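Local coordinates for mandelate racemase/muconate lactonizing protein (PDB 3VC5) that probably catalyses the magnesium-dependent dehydration of D-glucarate to 5-dehydro-4-deoxy-D-glucarate, an enolase-superfamily reaction, at residues L40-G45 against H115-S120; I208-G213 against A221-A226; P266-D271 against T436-W441. One frame throughout, in Å; residues are numbered along the deposited sequence. Where two conformers were deposited one is given.

Contact 1: residues L40-G45 against H115-S120; sequences LLNAAG and HGLTGS. With PO4 (phosphate ion), chain B.
Two loops of the capping domain of this enolase-superfamily enzyme meet beside the active site, where Asn42 and Ala44 pack on Leu117 and His115. Type I turns shape both: Asn42 to Gly45 closes the hairpin of strands 41-42 and 45-46, and Gly116 to Gly119 presents Leu117. The side chains of Asn42 and Leu117 cross at a slant, Leu117 CD1 3.5 Å from Asn42 ND2; the same methyl is 4.3 Å from Ala44 CB. Ala44 CB also sits 4.2 Å from His115 CB, and a methyl group suits so close an approach of two backbones. With chi1 at 62°, Asn42 CG stands between the backbone N and the carbonyl carbon, which holds OD1 to take a weak bond from Ala44 N (2.9 Å). The amide's ND2 donates to phosphate O1 at 2.8 Å, nearly straight at 160°, and also bonds Asp423. The His115 ring leads away from the hairpin, and its ND1 accepts a hydrogen bond from Leu117 N at 3.1 Å, the donor tilted 29° from the ring plane. A neutral amide thus offers an N-H to this anion, probably from the crystallisation liquor, beside a leucine methyl, consistent with a site for an acid-sugar substrate.

Contact 2: residues I208-G213 against A221-A226; sequences IKLKGG and AEAIQA. With PO4 (phosphate ion), chain B.
This is a buried, apolar contact between strand 208-211 of the barrel and helix 217-230: Leu210 meets Ala223 and Ile224. Leu210 is directed outward at the helix, and with CG anti to the backbone N (chi1 177°) one branch reaches over, CD2 lying 3.8 Å from Ala223 CB. Leu210 CB is 4.0 Å from Ile224 CD1, the end of a side chain that leaves the helix obliquely and then bends back toward the strand. Alanine suits the place where the leucine presses on the helix, while the longer isoleucine reaches Leu236 of the next strand. Lys211 turns the other way, into the barrel, its chain bent at chi2 and chi3. Its NZ gives a 2.7 Å hydrogen bond to phosphate O4, and is also salt-bridged to Asp239 and bonded to Asn241 and Tyr167. A methionine here would probably cost Asp239 its close salt bridge and the phosphate one of its donors. Lys209 also turns inward, and its NZ is salt-bridged to Glu264 and Asp365. Lysines inside and leucine outside make the Lys-X-Lys strand of this family's modified TIM barrel; the second lysine of the motif, Lys211, is the predicted proton acceptor.

Contact 3: residues P266-D271 against T436-W441; sequences PTPGID and TRRGFW
Van der Waals contact is all that joins Pro268 to Arg438 and Gly439, at the protein surface. The proline ring and the aliphatic part of the arginine slide past each other in opposite directions, Pro268 CB standing 4.0 Å from Arg438 CD and Pro268 CG 4.1 Å from Arg438 CG. Bends at chi2 (64°) and chi3 (57°) fold the arginine so that its methylenes, rather than its guanidinium, lie along the ring. The ring also reaches the backbone, Pro268 CD lying 4.1 Å from Gly439 N. Gly439 suits its place because its phi is positive (61°). In the fold, Pro268 belongs to the loop that follows barrel strand 262-264 and leads into helix 270-277, with Gly269 at the N-cap; the C-terminal tail is thereby laid against a beta-to-alpha loop of the barrel. Backbone hydrogen bonds hold the tail there, from Gly439 to Ala242 and from Phe440 to Ala243. Other polar bonds tie each partner to the barrel: Thr267 OG1 to Trp244 O, and the terminal carboxylate oxygen Trp441 OXT to Thr248 OG1. Flat groups pack in sequence within the tail. Arg437 NH1 lies 3.7 Å above one face of the Phe440 ring, offset toward its rim, while the edge of that ring, at Phe440 CD2, sits 3.5 Å above the centre of the Trp441 indole.

How the contacts relate
Contact 1 and contact 2 converge on one phosphate from different domains, the capping loop through Asn42 and the barrel through Lys211, although their centres are about 17 Å apart. Their side chains also touch directly, Asn42 CB lying 4.1 Å from Lys211 CG. The C-terminal tail of contact 3 touches both. It lies nearer to contact 1, centre to centre about 11 Å, and a probable hydrogen bond from Arg437 N to Ala43 O (2.8 Å) joins them. Toward contact 2 the tail packs, Trp441 CZ3 lying 3.4 Å from Gly213 O. The side chain of Arg438 remains about 10 Å from those of Asp239 and Asn287, magnesium-binding residues that hold no metal in this chain.

Contact 1: residues L40-G45 against H115-S120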
# COMPACT_ATOMS: atom_id res chain seq x y z
N LEU A 40 -27.57 10.03 20.90
CA LEU A 40 -26.17 10.15 21.23
C LEU A 40 -25.69 11.58 20.94
O LEU A 40 -25.86 12.10 19.84
CB LEU A 40 -25.38 9.13 20.41
CG LEU A 40 -25.87 7.69 20.48
CD1 LEU A 40 -24.98 6.75 19.59
CD2 LEU A 40 -25.96 7.17 21.90
N LEU A 41 -25.15 12.24 21.97
CA LEU A 41 -24.73 13.62 21.86
C LEU A 41 -23.30 13.72 21.33
O LEU A 41 -22.46 12.85 21.59
CB LEU A 41 -24.82 14.28 23.25
CG LEU A 41 -26.24 14.36 23.82
CD1 LEU A 41 -26.20 14.58 25.32
CD2 LEU A 41 -26.97 15.52 23.17
N ASN A 42 -23.00 14.78 20.60
CA ASN A 42 -21.65 14.97 20.11
C ASN A 42 -21.44 16.48 19.87
O ASN A 42 -22.33 17.29 20.16
CB ASN A 42 -21.41 14.12 18.84
CG ASN A 42 -22.31 14.52 17.70
OD1 ASN A 42 -22.82 15.65 17.67
ND2 ASN A 42 -22.51 13.61 16.74
N ALA A 43 -20.26 16.86 19.38
CA ALA A 43 -19.98 18.27 19.14
C ALA A 43 -20.96 18.94 18.16
O ALA A 43 -21.16 20.16 18.21
CB ALA A 43 -18.55 18.45 18.63
N ALA A 44 -21.51 18.15 17.23
CA ALA A 44 -22.42 18.67 16.20
C ALA A 44 -23.90 18.69 16.60
O ALA A 44 -24.74 19.10 15.81
CB ALA A 44 -22.22 17.88 14.88
N GLY A 45 -24.23 18.21 17.79
CA GLY A 45 -25.62 18.22 18.26
C GLY A 45 -25.97 16.89 18.89
O GLY A 45 -25.41 16.48 19.92
N HIS A 115 -22.38 17.71 9.03
CA HIS A 115 -21.92 17.63 10.43
C HIS A 115 -20.44 17.89 10.50
O HIS A 115 -19.94 18.45 11.47
CB HIS A 115 -22.25 16.24 11.05
CG HIS A 115 -21.93 15.07 10.14
ND1 HIS A 115 -20.75 14.36 10.22
CD2 HIS A 115 -22.67 14.48 9.17
CE1 HIS A 115 -20.75 13.41 9.30
NE2 HIS A 115 -21.91 13.46 8.64
N GLY A 116 -19.72 17.40 9.50
CA GLY A 116 -18.26 17.63 9.43
C GLY A 116 -17.42 16.73 10.31
O GLY A 116 -16.17 16.98 10.49
N LEU A 117 -18.03 15.65 10.83
CA LEU A 117 -17.28 14.87 11.81
C LEU A 117 -16.27 13.90 11.20
O LEU A 117 -15.54 13.21 11.93
CB LEU A 117 -18.20 14.16 12.81
CG LEU A 117 -19.08 15.11 13.62
CD1 LEU A 117 -19.82 14.35 14.69
CD2 LEU A 117 -18.28 16.24 14.27
N THR A 118 -16.23 13.82 9.86
CA THR A 118 -15.13 13.12 9.21
C THR A 118 -14.30 14.07 8.31
O THR A 118 -13.77 13.66 7.26
CB THR A 118 -15.58 11.88 8.39
OG1 THR A 118 -16.49 12.27 7.36
CG2 THR A 118 -16.25 10.83 9.31
N GLY A 119 -14.20 15.33 8.73
CA GLY A 119 -13.34 16.29 8.04
C GLY A 119 -13.94 16.83 6.75
O GLY A 119 -15.12 16.59 6.44
N SER A 120 -13.12 17.56 6.00
CA SER A 120 -13.58 18.22 4.80
C SER A 120 -13.90 17.26 3.67
O SER A 120 -13.46 16.11 3.66
CB SER A 120 -12.54 19.22 4.28
OG SER A 120 -11.95 19.92 5.35
P PO4 B . -20.49 10.18 15.42
O1 PO4 B . -21.19 11.14 16.30
O2 PO4 B . -21.27 8.89 15.55
O3 PO4 B . -20.51 10.63 14.02
O4 PO4 B . -19.13 10.05 15.89

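Contact 2: residues I208-G213 against A221-A226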
# COMPACT_ATOMS: atom_id res chain seq x y z
N ILE A 208 -11.81 1.70 26.13
CA ILE A 208 -12.96 2.60 26.29
C ILE A 208 -12.70 3.93 25.61
O ILE A 208 -11.61 4.49 25.75
CB ILE A 208 -13.22 2.87 27.79
CG1 ILE A 208 -13.62 1.56 28.51
CG2 ILE A 208 -14.31 3.90 27.96
CD1 ILE A 208 -13.64 1.73 30.04
N LYS A 209 -13.70 4.43 24.89
CA LYS A 209 -13.65 5.74 24.26
C LYS A 209 -14.83 6.55 24.77
O LYS A 209 -15.94 6.03 24.87
CB LYS A 209 -13.77 5.59 22.75
CG LYS A 209 -13.80 6.88 21.99
CD LYS A 209 -13.90 6.61 20.51
CE LYS A 209 -13.65 7.94 19.79
NZ LYS A 209 -13.71 7.84 18.36
N LEU A 210 -14.60 7.82 25.08
CA LEU A 210 -15.70 8.71 25.41
C LEU A 210 -15.83 9.76 24.36
O LEU A 210 -14.85 10.51 24.09
CB LEU A 210 -15.45 9.39 26.77
CG LEU A 210 -16.50 10.42 27.24
CD1 LEU A 210 -17.92 9.85 27.29
CD2 LEU A 210 -16.12 11.04 28.59
N LYS A 211 -17.03 9.87 23.78
CA LYS A 211 -17.36 10.97 22.88
C LYS A 211 -17.55 12.23 23.70
O LYS A 211 -18.44 12.28 24.54
CB LYS A 211 -18.68 10.66 22.14
CG LYS A 211 -19.03 11.66 21.05
CD LYS A 211 -17.96 11.58 19.94
CE LYS A 211 -18.51 11.22 18.62
NZ LYS A 211 -17.36 11.17 17.64
N GLY A 212 -16.73 13.26 23.42
CA GLY A 212 -16.84 14.53 24.15
C GLY A 212 -17.30 15.71 23.27
O GLY A 212 -17.97 15.51 22.24
N GLY A 213 -16.93 16.92 23.68
CA GLY A 213 -17.35 18.15 22.99
C GLY A 213 -18.81 18.47 23.27
O GLY A 213 -19.46 19.21 22.53
N ALA A 221 -13.33 15.62 31.48
CA ALA A 221 -12.14 15.12 32.17
C ALA A 221 -12.53 14.33 33.43
O ALA A 221 -11.94 13.29 33.72
CB ALA A 221 -11.17 16.25 32.50
N GLU A 222 -13.51 14.84 34.17
CA GLU A 222 -14.00 14.15 35.37
C GLU A 222 -14.53 12.75 35.03
O GLU A 222 -14.26 11.79 35.77
CB GLU A 222 -15.14 14.94 36.02
CG GLU A 222 -14.73 16.15 36.82
CD GLU A 222 -15.92 16.75 37.54
OE1 GLU A 222 -16.73 15.96 38.08
OE2 GLU A 222 -16.05 17.99 37.55
N ALA A 223 -15.29 12.65 33.93
CA ALA A 223 -15.83 11.37 33.48
C ALA A 223 -14.69 10.40 33.11
O ALA A 223 -14.73 9.21 33.44
CB ALA A 223 -16.72 11.57 32.28
N ILE A 224 -13.70 10.91 32.39
CA ILE A 224 -12.52 10.10 32.08
C ILE A 224 -11.85 9.59 33.36
O ILE A 224 -11.49 8.41 33.47
CB ILE A 224 -11.49 10.88 31.23
CG1 ILE A 224 -11.99 11.02 29.79
CG2 ILE A 224 -10.12 10.20 31.27
CD1 ILE A 224 -12.15 9.68 29.05
N GLN A 225 -11.68 10.46 34.35
CA GLN A 225 -11.08 10.01 35.60
C GLN A 225 -11.92 8.96 36.32
O GLN A 225 -11.38 8.02 36.92
CB GLN A 225 -10.84 11.22 36.50
CG GLN A 225 -9.57 11.95 36.17
CD GLN A 225 -8.34 11.18 36.64
OE1 GLN A 225 -7.21 11.57 36.34
NE2 GLN A 225 -8.56 10.09 37.37
N ALA A 226 -13.23 9.14 36.27
CA ALA A 226 -14.13 8.17 36.88
C ALA A 226 -14.04 6.82 36.18
O ALA A 226 -14.19 5.76 36.82
CB ALA A 226 -15.57 8.69 36.84
P PO4 B . -20.49 10.18 15.42
O1 PO4 B . -21.19 11.14 16.30
O2 PO4 B . -21.27 8.89 15.55
O3 PO4 B . -20.51 10.63 14.02
O4 PO4 B . -19.13 10.05 15.89

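Contact 3: residues P266-D271 against T436-W441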
# COMPACT_ATOMS: atom_id res chain seq x y z
N PRO A 266 -8.78 17.06 19.64
CA PRO A 266 -9.20 18.08 20.61
C PRO A 266 -9.56 19.44 19.95
O PRO A 266 -10.42 20.16 20.45
CB PRO A 266 -7.97 18.22 21.51
CG PRO A 266 -6.83 17.70 20.70
CD PRO A 266 -7.40 16.60 19.86
N THR A 267 -8.92 19.79 18.84
CA THR A 267 -9.00 21.15 18.33
C THR A 267 -9.00 21.11 16.80
O THR A 267 -8.49 20.14 16.20
CB THR A 267 -7.77 21.96 18.87
OG1 THR A 267 -8.00 23.38 18.79
CG2 THR A 267 -6.49 21.60 18.11
N PRO A 268 -9.55 22.14 16.14
CA PRO A 268 -9.67 22.03 14.69
C PRO A 268 -8.40 22.37 13.93
O PRO A 268 -7.65 23.28 14.32
CB PRO A 268 -10.74 23.07 14.31
CG PRO A 268 -10.93 23.91 15.51
CD PRO A 268 -10.37 23.24 16.70
N GLY A 269 -8.18 21.65 12.83
CA GLY A 269 -7.10 22.00 11.89
C GLY A 269 -5.76 21.35 12.14
O GLY A 269 -5.39 21.08 13.29
N ILE A 270 -5.00 21.14 11.07
CA ILE A 270 -3.65 20.62 11.20
C ILE A 270 -2.75 21.51 12.10
O ILE A 270 -1.99 21.01 12.95
CB ILE A 270 -3.00 20.41 9.79
CG1 ILE A 270 -3.73 19.26 9.06
CG2 ILE A 270 -1.51 20.12 9.92
CD1 ILE A 270 -3.34 19.10 7.57
N ASP A 271 -2.79 22.82 11.87
CA ASP A 271 -1.97 23.77 12.62
C ASP A 271 -2.24 23.67 14.13
O ASP A 271 -1.31 23.47 14.93
CB ASP A 271 -2.22 25.20 12.12
CG ASP A 271 -1.40 26.23 12.88
OD1 ASP A 271 -0.19 26.02 12.97
OD2 ASP A 271 -1.96 27.23 13.41
N THR A 436 -22.83 23.87 16.05
CA THR A 436 -21.76 22.89 16.18
C THR A 436 -20.58 23.49 16.93
O THR A 436 -20.12 24.61 16.61
CB THR A 436 -21.33 22.35 14.79
OG1 THR A 436 -22.44 21.65 14.22
CG2 THR A 436 -20.10 21.42 14.90
N ARG A 437 -20.10 22.78 17.94
CA ARG A 437 -18.97 23.28 18.74
C ARG A 437 -17.67 23.05 18.00
O ARG A 437 -17.30 21.93 17.72
CB ARG A 437 -18.92 22.55 20.09
CG ARG A 437 -20.25 22.43 20.80
CD ARG A 437 -20.93 23.74 20.90
NE ARG A 437 -21.93 23.74 21.97
CZ ARG A 437 -22.83 24.70 22.15
NH1 ARG A 437 -22.85 25.75 21.32
NH2 ARG A 437 -23.70 24.62 23.15
N ARG A 438 -16.96 24.13 17.68
CA ARG A 438 -15.71 24.04 16.94
C ARG A 438 -14.81 25.14 17.54
O ARG A 438 -15.05 26.33 17.34
CB ARG A 438 -16.00 24.29 15.46
CG ARG A 438 -14.92 23.89 14.48
CD ARG A 438 -14.65 22.39 14.45
NE ARG A 438 -15.81 21.54 14.15
CZ ARG A 438 -16.10 21.05 12.94
NH1 ARG A 438 -15.31 21.33 11.91
NH2 ARG A 438 -17.17 20.27 12.76
N GLY A 439 -13.80 24.75 18.30
CA GLY A 439 -12.96 25.74 18.97
C GLY A 439 -13.79 26.59 19.93
O GLY A 439 -13.58 27.81 20.05
N PHE A 440 -14.72 25.94 20.62
CA PHE A 440 -15.75 26.61 21.42
C PHE A 440 -15.35 26.78 22.89
O PHE A 440 -15.51 27.86 23.44
CB PHE A 440 -17.08 25.83 21.31
CG PHE A 440 -18.23 26.43 22.10
CD1 PHE A 440 -18.93 27.52 21.62
CD2 PHE A 440 -18.62 25.86 23.32
CE1 PHE A 440 -19.99 28.08 22.35
CE2 PHE A 440 -19.68 26.40 24.06
CZ PHE A 440 -20.37 27.51 23.57
N TRP A 441 -14.85 25.72 23.53
CA TRP A 441 -14.36 25.80 24.91
C TRP A 441 -12.86 25.96 24.96
O TRP A 441 -12.14 25.40 24.13
CB TRP A 441 -14.69 24.55 25.73
CG TRP A 441 -16.13 24.41 26.10
CD1 TRP A 441 -16.83 25.07 27.10
CD2 TRP A 441 -17.05 23.53 25.48
NE1 TRP A 441 -18.14 24.63 27.12
CE2 TRP A 441 -18.29 23.68 26.13
CE3 TRP A 441 -16.93 22.61 24.43
CZ2 TRP A 441 -19.41 22.95 25.76
CZ3 TRP A 441 -18.04 21.89 24.06
CH2 TRP A 441 -19.27 22.06 24.72
OXT TRP A 441 -12.36 26.61 25.88